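Local atomic coordinates of Hpr(Ser) kinase (Coxiella burnetii, PDB entry 3TQF), a protein that probably uses ATP to phosphorylate a serine of HPr and can also remove that phosphate. Residues A[56-61]-A[126-131]; A[106-111]-A[117-122]. All blocks are in the same frame, centred on the assembly; numbering follows the deposited sequence.

Contact 1. Residues A[56-61]-A[126-131]; sequences NQLIGS and INVPKI
Leu58 N, whose residue is tied by backbone hydrogen bonding to Val95 of strand 92-102, has a methyl group from the other segment close by: Ile126 CD1 lies 4.1 Å from it. The same methyl reaches Leu58 CB at 4.0 Å, so Ile126 meets the root of the leucine. Ile126 gets there because CG1 stands beside the backbone N (chi1 -71°) and CD1 continues outward in an extended chain. No hydrogen bond joins the two segments, and the contact is one of apolar branches.

The outer end of Leu58 has a different partner. With CG anti to the backbone N (chi1 -179°), Leu58 CD2 meets Val128 CG2 at 3.9 Å. These two side chains cross at about a right angle, one methyl of each doing the touching. Leu58 is thus met at its base by Ile126 and at its tip by Val128, two residues apart on one strand and both directed toward it. Ile123 and Leu124 add further apolar contacts to Leu58.

The CA atoms of Leu58 and Ile126 are 7.4 Å apart, and the strands are not hydrogen-bonded neighbours. Strand 92-102 pairs with both, antiparallel to 58-61 and parallel to 126-134, and Leu58 packs across from one strand to the other, in the branched mixed sheet of the HPr kinase C-terminal domain.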
ATOM      1  N   ASN A  56       3.121 -17.889 -34.107  1.00 67.80           N
ATOM      2  CA  ASN A  56       2.375 -18.586 -33.052  1.00 65.41           C
ATOM      3  C   ASN A  56       2.481 -17.878 -31.690  1.00 61.31           C
ATOM      4  O   ASN A  56       2.612 -18.520 -30.643  1.00 59.83           O
ATOM      5  CB  ASN A  56       2.820 -20.054 -32.951  1.00 67.03           C
ATOM      6  CG  ASN A  56       2.586 -20.827 -34.242  1.00 71.71           C
ATOM      7  OD1 ASN A  56       1.481 -20.823 -34.788  1.00 73.59           O
ATOM      8  ND2 ASN A  56       3.626 -21.496 -34.732  1.00 74.79           N
ATOM      9  N   GLN A  57       2.433 -16.548 -31.723  1.00 59.65           N
ATOM     10  CA  GLN A  57       2.381 -15.742 -30.510  1.00 56.05           C
ATOM     11  C   GLN A  57       1.277 -14.704 -30.626  1.00 54.55           C
ATOM     12  O   GLN A  57       1.134 -14.056 -31.665  1.00 56.22           O
ATOM     13  CB  GLN A  57       3.702 -15.015 -30.278  1.00 55.88           C
ATOM     14  CG  GLN A  57       4.894 -15.907 -30.023  1.00 57.47           C
ATOM     15  CD  GLN A  57       6.079 -15.127 -29.468  1.00 57.53           C
ATOM     16  OE1 GLN A  57       6.580 -14.198 -30.105  1.00 58.91           O
ATOM     17  NE2 GLN A  57       6.525 -15.499 -28.271  1.00 56.16           N
ATOM     18  N   LEU A  58       0.503 -14.557 -29.557  1.00 51.41           N
ATOM     19  CA  LEU A  58      -0.445 -13.466 -29.440  1.00 49.92           C
ATOM     20  C   LEU A  58       0.308 -12.283 -28.859  1.00 48.09           C
ATOM     21  O   LEU A  58       0.625 -12.268 -27.671  1.00 45.96           O
ATOM     22  CB  LEU A  58      -1.613 -13.861 -28.534  1.00 48.33           C
ATOM     23  CG  LEU A  58      -2.718 -12.824 -28.338  1.00 47.20           C
ATOM     24  CD1 LEU A  58      -3.387 -12.472 -29.657  1.00 49.38           C
ATOM     25  CD2 LEU A  58      -3.735 -13.350 -27.351  1.00 45.94           C
ATOM     26  N   ILE A  59       0.610 -11.306 -29.708  1.00 49.26           N
ATOM     27  CA  ILE A  59       1.325 -10.098 -29.302  1.00 48.18           C
ATOM     28  C   ILE A  59       0.350  -8.936 -29.117  1.00 47.22           C
ATOM     29  O   ILE A  59      -0.514  -8.702 -29.954  1.00 48.45           O
ATOM     30  CB  ILE A  59       2.386  -9.697 -30.351  1.00 50.69           C
ATOM     31  CG1 ILE A  59       3.392 -10.831 -30.564  1.00 51.73           C
ATOM     32  CG2 ILE A  59       3.109  -8.420 -29.929  1.00 50.16           C
ATOM     33  CD1 ILE A  59       4.179 -11.188 -29.332  1.00 49.86           C
ATOM     34  N   GLY A  60       0.506  -8.215 -28.015  1.00 45.40           N
ATOM     35  CA  GLY A  60      -0.312  -7.045 -27.716  1.00 44.91           C
ATOM     36  C   GLY A  60       0.517  -5.777 -27.781  1.00 45.62           C
ATOM     37  O   GLY A  60       1.599  -5.707 -27.200  1.00 44.87           O
ATOM     38  N   SER A  61       0.004  -4.772 -28.483  1.00 47.39           N
ATOM     39  CA  SER A  61       0.723  -3.520 -28.690  1.00 48.86           C
ATOM     40  C   SER A  61      -0.202  -2.327 -28.501  1.00 49.25           C
ATOM     41  O   SER A  61      -1.392  -2.402 -28.796  1.00 49.73           O
ATOM     42  CB  SER A  61       1.333  -3.493 -30.086  1.00 51.75           C
ATOM     43  OG  SER A  61       0.457  -4.093 -31.017  1.00 53.42           O
ATOM     44  N   ILE A 126      -6.695 -18.160 -29.660  1.00 53.16           N
ATOM     45  CA  ILE A 126      -5.633 -18.681 -28.807  1.00 51.36           C
ATOM     46  C   ILE A 126      -6.138 -18.772 -27.368  1.00 49.17           C
ATOM     47  O   ILE A 126      -6.795 -17.859 -26.880  1.00 47.85           O
ATOM     48  CB  ILE A 126      -4.366 -17.801 -28.900  1.00 49.98           C
ATOM     49  CG1 ILE A 126      -3.719 -17.988 -30.277  1.00 53.04           C
ATOM     50  CG2 ILE A 126      -3.376 -18.145 -27.798  1.00 47.58           C
ATOM     51  CD1 ILE A 126      -2.401 -17.263 -30.449  1.00 53.36           C
ATOM     52  N   ASN A 127      -5.844 -19.889 -26.709  1.00 49.15           N
ATOM     53  CA  ASN A 127      -6.247 -20.101 -25.328  1.00 47.57           C
ATOM     54  C   ASN A 127      -5.323 -19.350 -24.402  1.00 44.90           C
ATOM     55  O   ASN A 127      -4.161 -19.720 -24.257  1.00 44.92           O
ATOM     56  CB  ASN A 127      -6.208 -21.585 -24.962  1.00 49.05           C
ATOM     57  CG  ASN A 127      -7.289 -22.385 -25.652  1.00 52.16           C
ATOM     58  OD1 ASN A 127      -8.102 -21.835 -26.390  1.00 53.61           O
ATOM     59  ND2 ASN A 127      -7.303 -23.692 -25.416  1.00 53.72           N
ATOM     60  N   VAL A 128      -5.841 -18.293 -23.785  1.00 43.15           N
ATOM     61  CA  VAL A 128      -5.112 -17.568 -22.763  1.00 40.65           C
ATOM     62  C   VAL A 128      -5.715 -17.923 -21.401  1.00 40.07           C
ATOM     63  O   VAL A 128      -6.924 -17.795 -21.207  1.00 40.56           O
ATOM     64  CB  VAL A 128      -5.194 -16.055 -22.995  1.00 39.49           C
ATOM     65  CG1 VAL A 128      -4.499 -15.305 -21.866  1.00 37.29           C
ATOM     66  CG2 VAL A 128      -4.585 -15.698 -24.343  1.00 40.22           C
ATOM     67  N   PRO A 129      -4.881 -18.398 -20.459  1.00 39.31           N
ATOM     68  CA  PRO A 129      -5.388 -18.675 -19.118  1.00 38.91           C
ATOM     69  C   PRO A 129      -5.991 -17.430 -18.485  1.00 37.56           C
ATOM     70  O   PRO A 129      -5.477 -16.329 -18.680  1.00 36.18           O
ATOM     71  CB  PRO A 129      -4.144 -19.118 -18.344  1.00 38.26           C
ATOM     72  CG  PRO A 129      -3.173 -19.566 -19.373  1.00 38.98           C
ATOM     73  CD  PRO A 129      -3.485 -18.835 -20.636  1.00 39.28           C
ATOM     74  N   LYS A 130      -7.077 -17.612 -17.743  1.00 38.34           N
ATOM     75  CA  LYS A 130      -7.832 -16.502 -17.178  1.00 37.70           C
ATOM     76  C   LYS A 130      -8.129 -16.773 -15.714  1.00 37.71           C
ATOM     77  O   LYS A 130      -8.616 -17.844 -15.372  1.00 39.24           O
ATOM     78  CB  LYS A 130      -9.144 -16.323 -17.940  1.00 39.36           C
ATOM     79  CG  LYS A 130      -9.886 -15.040 -17.636  1.00 39.25           C
ATOM     80  CD  LYS A 130     -11.357 -15.176 -17.993  1.00 42.49           C
ATOM     81  CE  LYS A 130     -12.019 -13.826 -18.233  1.00 43.40           C
ATOM     82  NZ  LYS A 130     -13.186 -13.941 -19.164  1.00 46.80           N
ATOM     83  N   ILE A 131      -7.834 -15.804 -14.856  1.00 36.36           N
ATOM     84  CA  ILE A 131      -8.118 -15.928 -13.434  1.00 36.74           C
ATOM     85  C   ILE A 131      -9.209 -14.944 -13.063  1.00 37.08           C
ATOM     86  O   ILE A 131      -9.178 -13.800 -13.485  1.00 36.07           O
ATOM     87  CB  ILE A 131      -6.864 -15.642 -12.579  1.00 35.40           C
ATOM     88  CG1 ILE A 131      -5.743 -16.625 -12.935  1.00 35.40           C
ATOM     89  CG2 ILE A 131      -7.199 -15.730 -11.091  1.00 35.74           C
ATOM     90  CD1 ILE A 131      -4.478 -16.432 -12.137  1.00 34.27           C
TER

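Contact 2. Residues A[106-111]-A[117-122]; sequences KMPLLD and LYRTEI
The guanidinium of Arg119 is the flat group here; the puckered ring of Pro108 meets it obliquely, at one nitrogen. Pro108 CG lies 3.7 Å from Arg119 NH2, with CB of the same ring at 3.9 Å from that nitrogen. Arg119 starts with CG beside its backbone N (chi1 -66°), and a bend at its second torsion accompanies the approach of NH2 to the proline. Since CB and CG are the ring atoms that touch, this is van der Waals packing beside a charged group. Asp111 OD2 is 6.2 Å from Arg119 NH1, too far for a salt bridge, although the opposite charges may attract weakly.

Leu117 is the buried centre of the contact. Its CD2 methyl lies 4.0 Å from Pro108 CG and 3.9 Å from CE of Met107, modelled as selenomethionine. Met107 and Leu117 reach toward each other tip to tip: the Met107 chain bends at its second torsion (chi2 83°), which brings CE to the leucine. The carbonyl of Leu109 approaches the same methyl, Leu109 O being 4.3 Å from Leu117 CD2. The irregular segment 106-111 therefore packs against one leucine, mostly through Met107 and Pro108, without a hydrogen bond to 117-122.

Elsewhere the two segments are tied to other parts of the chain. Lys106 makes a salt bridge to Glu24, within a probable P-loop, while Tyr118 OH is hydrogen-bonded to His152 ND1 on helix 141-165. Backbone bonding to Leu132 holds Leu117 in the sheet. The result is a surface connection between strands 92-102 and 117-123 that packs on Leu117 and Arg119, residues of a strand that pairs antiparallel with 126-134.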
ATOM      1  N   LYS A 106     -20.169 -11.175  -6.614  1.00 62.13           N
ATOM      2  CA  LYS A 106     -20.465 -11.723  -7.941  1.00 62.45           C
ATOM      3  C   LYS A 106     -19.522 -12.868  -8.315  1.00 60.68           C
ATOM      4  O   LYS A 106     -19.603 -13.421  -9.414  1.00 60.72           O
ATOM      5  CB  LYS A 106     -20.381 -10.609  -8.990  1.00 60.96           C
ATOM      6  CG  LYS A 106     -21.382  -9.471  -8.757  1.00 63.44           C
ATOM      7  CD  LYS A 106     -20.953  -8.168  -9.433  1.00 61.49           C
ATOM      8  CE  LYS A 106     -21.737  -6.981  -8.890  1.00 63.42           C
ATOM      9  NZ  LYS A 106     -21.359  -5.711  -9.567  1.00 62.02           N
HETATM   10  N   MSE A 107     -18.640 -13.226  -7.388  1.00 59.44           N
HETATM   11  CA  MSE A 107     -17.642 -14.261  -7.610  1.00 57.87           C
HETATM   12  C   MSE A 107     -18.293 -15.645  -7.575  1.00 61.01           C
HETATM   13  O   MSE A 107     -19.023 -15.950  -6.635  1.00 63.95           O
HETATM   14  CB  MSE A 107     -16.580 -14.163  -6.517  1.00 56.10           C
HETATM   15  CG  MSE A 107     -15.352 -14.994  -6.761  1.00 53.89           C
HETATM   16 SE   MSE A 107     -14.048 -14.147  -7.927  1.00 47.85          SE
HETATM   17  CE  MSE A 107     -12.777 -15.621  -7.863  1.00 47.49           C
ATOM     18  N   PRO A 108     -18.029 -16.493  -8.592  1.00 61.02           N
ATOM     19  CA  PRO A 108     -18.598 -17.850  -8.594  1.00 64.22           C
ATOM     20  C   PRO A 108     -18.052 -18.741  -7.481  1.00 65.10           C
ATOM     21  O   PRO A 108     -17.051 -18.404  -6.848  1.00 62.83           O
ATOM     22  CB  PRO A 108     -18.186 -18.420  -9.960  1.00 63.19           C
ATOM     23  CG  PRO A 108     -17.695 -17.271 -10.759  1.00 60.26           C
ATOM     24  CD  PRO A 108     -17.215 -16.240  -9.795  1.00 58.35           C
ATOM     25  N   LEU A 109     -18.704 -19.879  -7.260  1.00 68.87           N
ATOM     26  CA  LEU A 109     -18.270 -20.822  -6.234  1.00 70.42           C
ATOM     27  C   LEU A 109     -16.880 -21.365  -6.553  1.00 68.01           C
ATOM     28  O   LEU A 109     -16.506 -21.505  -7.719  1.00 66.41           O
ATOM     29  CB  LEU A 109     -19.271 -21.973  -6.080  1.00 75.00           C
ATOM     30  CG  LEU A 109     -20.671 -21.589  -5.583  1.00 78.71           C
ATOM     31  CD1 LEU A 109     -21.542 -22.832  -5.395  1.00 83.54           C
ATOM     32  CD2 LEU A 109     -20.603 -20.779  -4.288  1.00 78.47           C
ATOM     33  N   LEU A 110     -16.126 -21.661  -5.498  1.00 68.23           N
ATOM     34  CA  LEU A 110     -14.728 -22.064  -5.616  1.00 66.14           C
ATOM     35  C   LEU A 110     -14.630 -23.580  -5.458  1.00 68.76           C
ATOM     36  O   LEU A 110     -15.068 -24.133  -4.444  1.00 71.69           O
ATOM     37  CB  LEU A 110     -13.891 -21.355  -4.544  1.00 64.58           C
ATOM     38  CG  LEU A 110     -12.576 -20.729  -5.005  1.00 61.34           C
ATOM     39  CD1 LEU A 110     -11.894 -20.043  -3.822  1.00 60.78           C
ATOM     40  CD2 LEU A 110     -11.656 -21.766  -5.656  1.00 61.19           C
ATOM     41  N   ASP A 111     -14.070 -24.248  -6.464  1.00 67.93           N
ATOM     42  CA  ASP A 111     -13.963 -25.710  -6.457  1.00 70.48           C
ATOM     43  C   ASP A 111     -12.816 -26.148  -5.555  1.00 69.58           C
ATOM     44  O   ASP A 111     -12.971 -27.044  -4.721  1.00 72.59           O
ATOM     45  CB  ASP A 111     -13.728 -26.240  -7.878  1.00 70.22           C
ATOM     46  CG  ASP A 111     -14.866 -25.894  -8.832  1.00 71.86           C
ATOM     47  OD1 ASP A 111     -15.973 -26.462  -8.678  1.00 75.68           O
ATOM     48  OD2 ASP A 111     -14.642 -25.060  -9.743  1.00 70.24           O
ATOM     49  N   LEU A 117      -9.149 -19.324  -9.146  1.00 43.92           N
ATOM     50  CA  LEU A 117     -10.236 -19.739 -10.017  1.00 45.53           C
ATOM     51  C   LEU A 117      -9.798 -19.521 -11.456  1.00 44.16           C
ATOM     52  O   LEU A 117      -9.841 -18.401 -11.962  1.00 42.59           O
ATOM     53  CB  LEU A 117     -11.530 -18.973  -9.710  1.00 46.64           C
ATOM     54  CG  LEU A 117     -12.795 -19.438 -10.450  1.00 48.73           C
ATOM     55  CD1 LEU A 117     -12.985 -20.933 -10.330  1.00 51.17           C
ATOM     56  CD2 LEU A 117     -14.022 -18.710  -9.920  1.00 50.04           C
ATOM     57  N   TYR A 118      -9.355 -20.604 -12.093  1.00 44.95           N
ATOM     58  CA  TYR A 118      -8.846 -20.567 -13.464  1.00 44.04           C
ATOM     59  C   TYR A 118      -9.956 -20.821 -14.481  1.00 45.88           C
ATOM     60  O   TYR A 118     -10.802 -21.698 -14.295  1.00 48.07           O
ATOM     61  CB  TYR A 118      -7.741 -21.611 -13.666  1.00 44.35           C
ATOM     62  CG  TYR A 118      -6.338 -21.102 -13.440  1.00 42.10           C
ATOM     63  CD1 TYR A 118      -5.624 -21.434 -12.295  1.00 42.02           C
ATOM     64  CD2 TYR A 118      -5.716 -20.301 -14.381  1.00 40.90           C
ATOM     65  CE1 TYR A 118      -4.325 -20.974 -12.096  1.00 40.36           C
ATOM     66  CE2 TYR A 118      -4.420 -19.832 -14.188  1.00 39.41           C
ATOM     67  CZ  TYR A 118      -3.732 -20.171 -13.047  1.00 39.06           C
ATOM     68  OH  TYR A 118      -2.451 -19.699 -12.871  1.00 38.24           O
ATOM     69  N   ARG A 119      -9.930 -20.036 -15.554  1.00 45.07           N
ATOM     70  CA  ARG A 119     -10.752 -20.264 -16.735  1.00 46.89           C
ATOM     71  C   ARG A 119      -9.859 -20.074 -17.956  1.00 45.82           C
ATOM     72  O   ARG A 119      -8.655 -19.903 -17.815  1.00 43.65           O
ATOM     73  CB  ARG A 119     -11.927 -19.286 -16.772  1.00 47.46           C
ATOM     74  CG  ARG A 119     -12.954 -19.478 -15.656  1.00 49.81           C
ATOM     75  CD  ARG A 119     -14.356 -19.150 -16.156  1.00 53.11           C
ATOM     76  NE  ARG A 119     -15.344 -18.950 -15.096  1.00 55.66           N
ATOM     77  CZ  ARG A 119     -15.850 -19.915 -14.324  1.00 59.37           C
ATOM     78  NH1 ARG A 119     -15.450 -21.178 -14.448  1.00 60.63           N
ATOM     79  NH2 ARG A 119     -16.760 -19.612 -13.401  1.00 61.22           N
ATOM     80  N   THR A 120     -10.450 -20.127 -19.149  1.00 47.64           N
ATOM     81  CA  THR A 120      -9.734 -19.851 -20.396  1.00 47.26           C
ATOM     82  C   THR A 120     -10.460 -18.778 -21.206  1.00 47.60           C
ATOM     83  O   THR A 120     -11.684 -18.778 -21.286  1.00 49.44           O
ATOM     84  CB  THR A 120      -9.598 -21.119 -21.261  1.00 49.45           C
ATOM     85  OG1 THR A 120      -8.941 -22.146 -20.512  1.00 49.37           O
ATOM     86  CG2 THR A 120      -8.799 -20.836 -22.518  1.00 49.35           C
ATOM     87  N   GLU A 121      -9.685 -17.867 -21.790  1.00 46.31           N
ATOM     88  CA  GLU A 121     -10.187 -16.862 -22.727  1.00 46.93           C
ATOM     89  C   GLU A 121      -9.690 -17.182 -24.122  1.00 48.07           C
ATOM     90  O   GLU A 121      -8.508 -17.469 -24.308  1.00 47.12           O
ATOM     91  CB  GLU A 121      -9.670 -15.475 -22.345  1.00 44.81           C
ATOM     92  CG  GLU A 121     -10.450 -14.797 -21.241  1.00 45.11           C
ATOM     93  CD  GLU A 121     -11.121 -13.524 -21.686  1.00 46.44           C
ATOM     94  OE1 GLU A 121     -11.987 -13.592 -22.586  1.00 49.62           O
ATOM     95  OE2 GLU A 121     -10.785 -12.459 -21.127  1.00 45.85           O
ATOM     96  N   ILE A 122     -10.592 -17.119 -25.099  1.00 50.26           N
ATOM     97  CA  ILE A 122     -10.214 -17.260 -26.502  1.00 51.80           C
ATOM     98  C   ILE A 122      -9.936 -15.869 -27.063  1.00 50.79           C
ATOM     99  O   ILE A 122     -10.856 -15.082 -27.275  1.00 51.68           O
ATOM    100  CB  ILE A 122     -11.313 -17.948 -27.344  1.00 55.22           C
ATOM    101  CG1 ILE A 122     -11.865 -19.189 -26.632  1.00 56.46           C
ATOM    102  CG2 ILE A 122     -10.766 -18.323 -28.706  1.00 57.29           C
ATOM    103  CD1 ILE A 122     -10.807 -20.120 -26.096  1.00 55.71           C
TER

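In the fold
Both contacts show apolar side chains, rather than hydrogen bonds, joining segments to one sheet, but at different depths. Contact 1 is partly buried and links two strands of the sheet; contact 2 lies at the surface, where a loop meets a strand and a charged group shares the packing. Their centres are about 17 Å apart, and both segments of contact 2 fall, in sequence, between the two segments of contact 1. Their common support is the antiparallel pair 117-123 and 126-134: Lys130 O is 2.6 Å from Arg119 N and Val128 O is 2.8 Å from Glu121 N, both probable hydrogen bonds. Across the same pair Asn127 packs on Thr120.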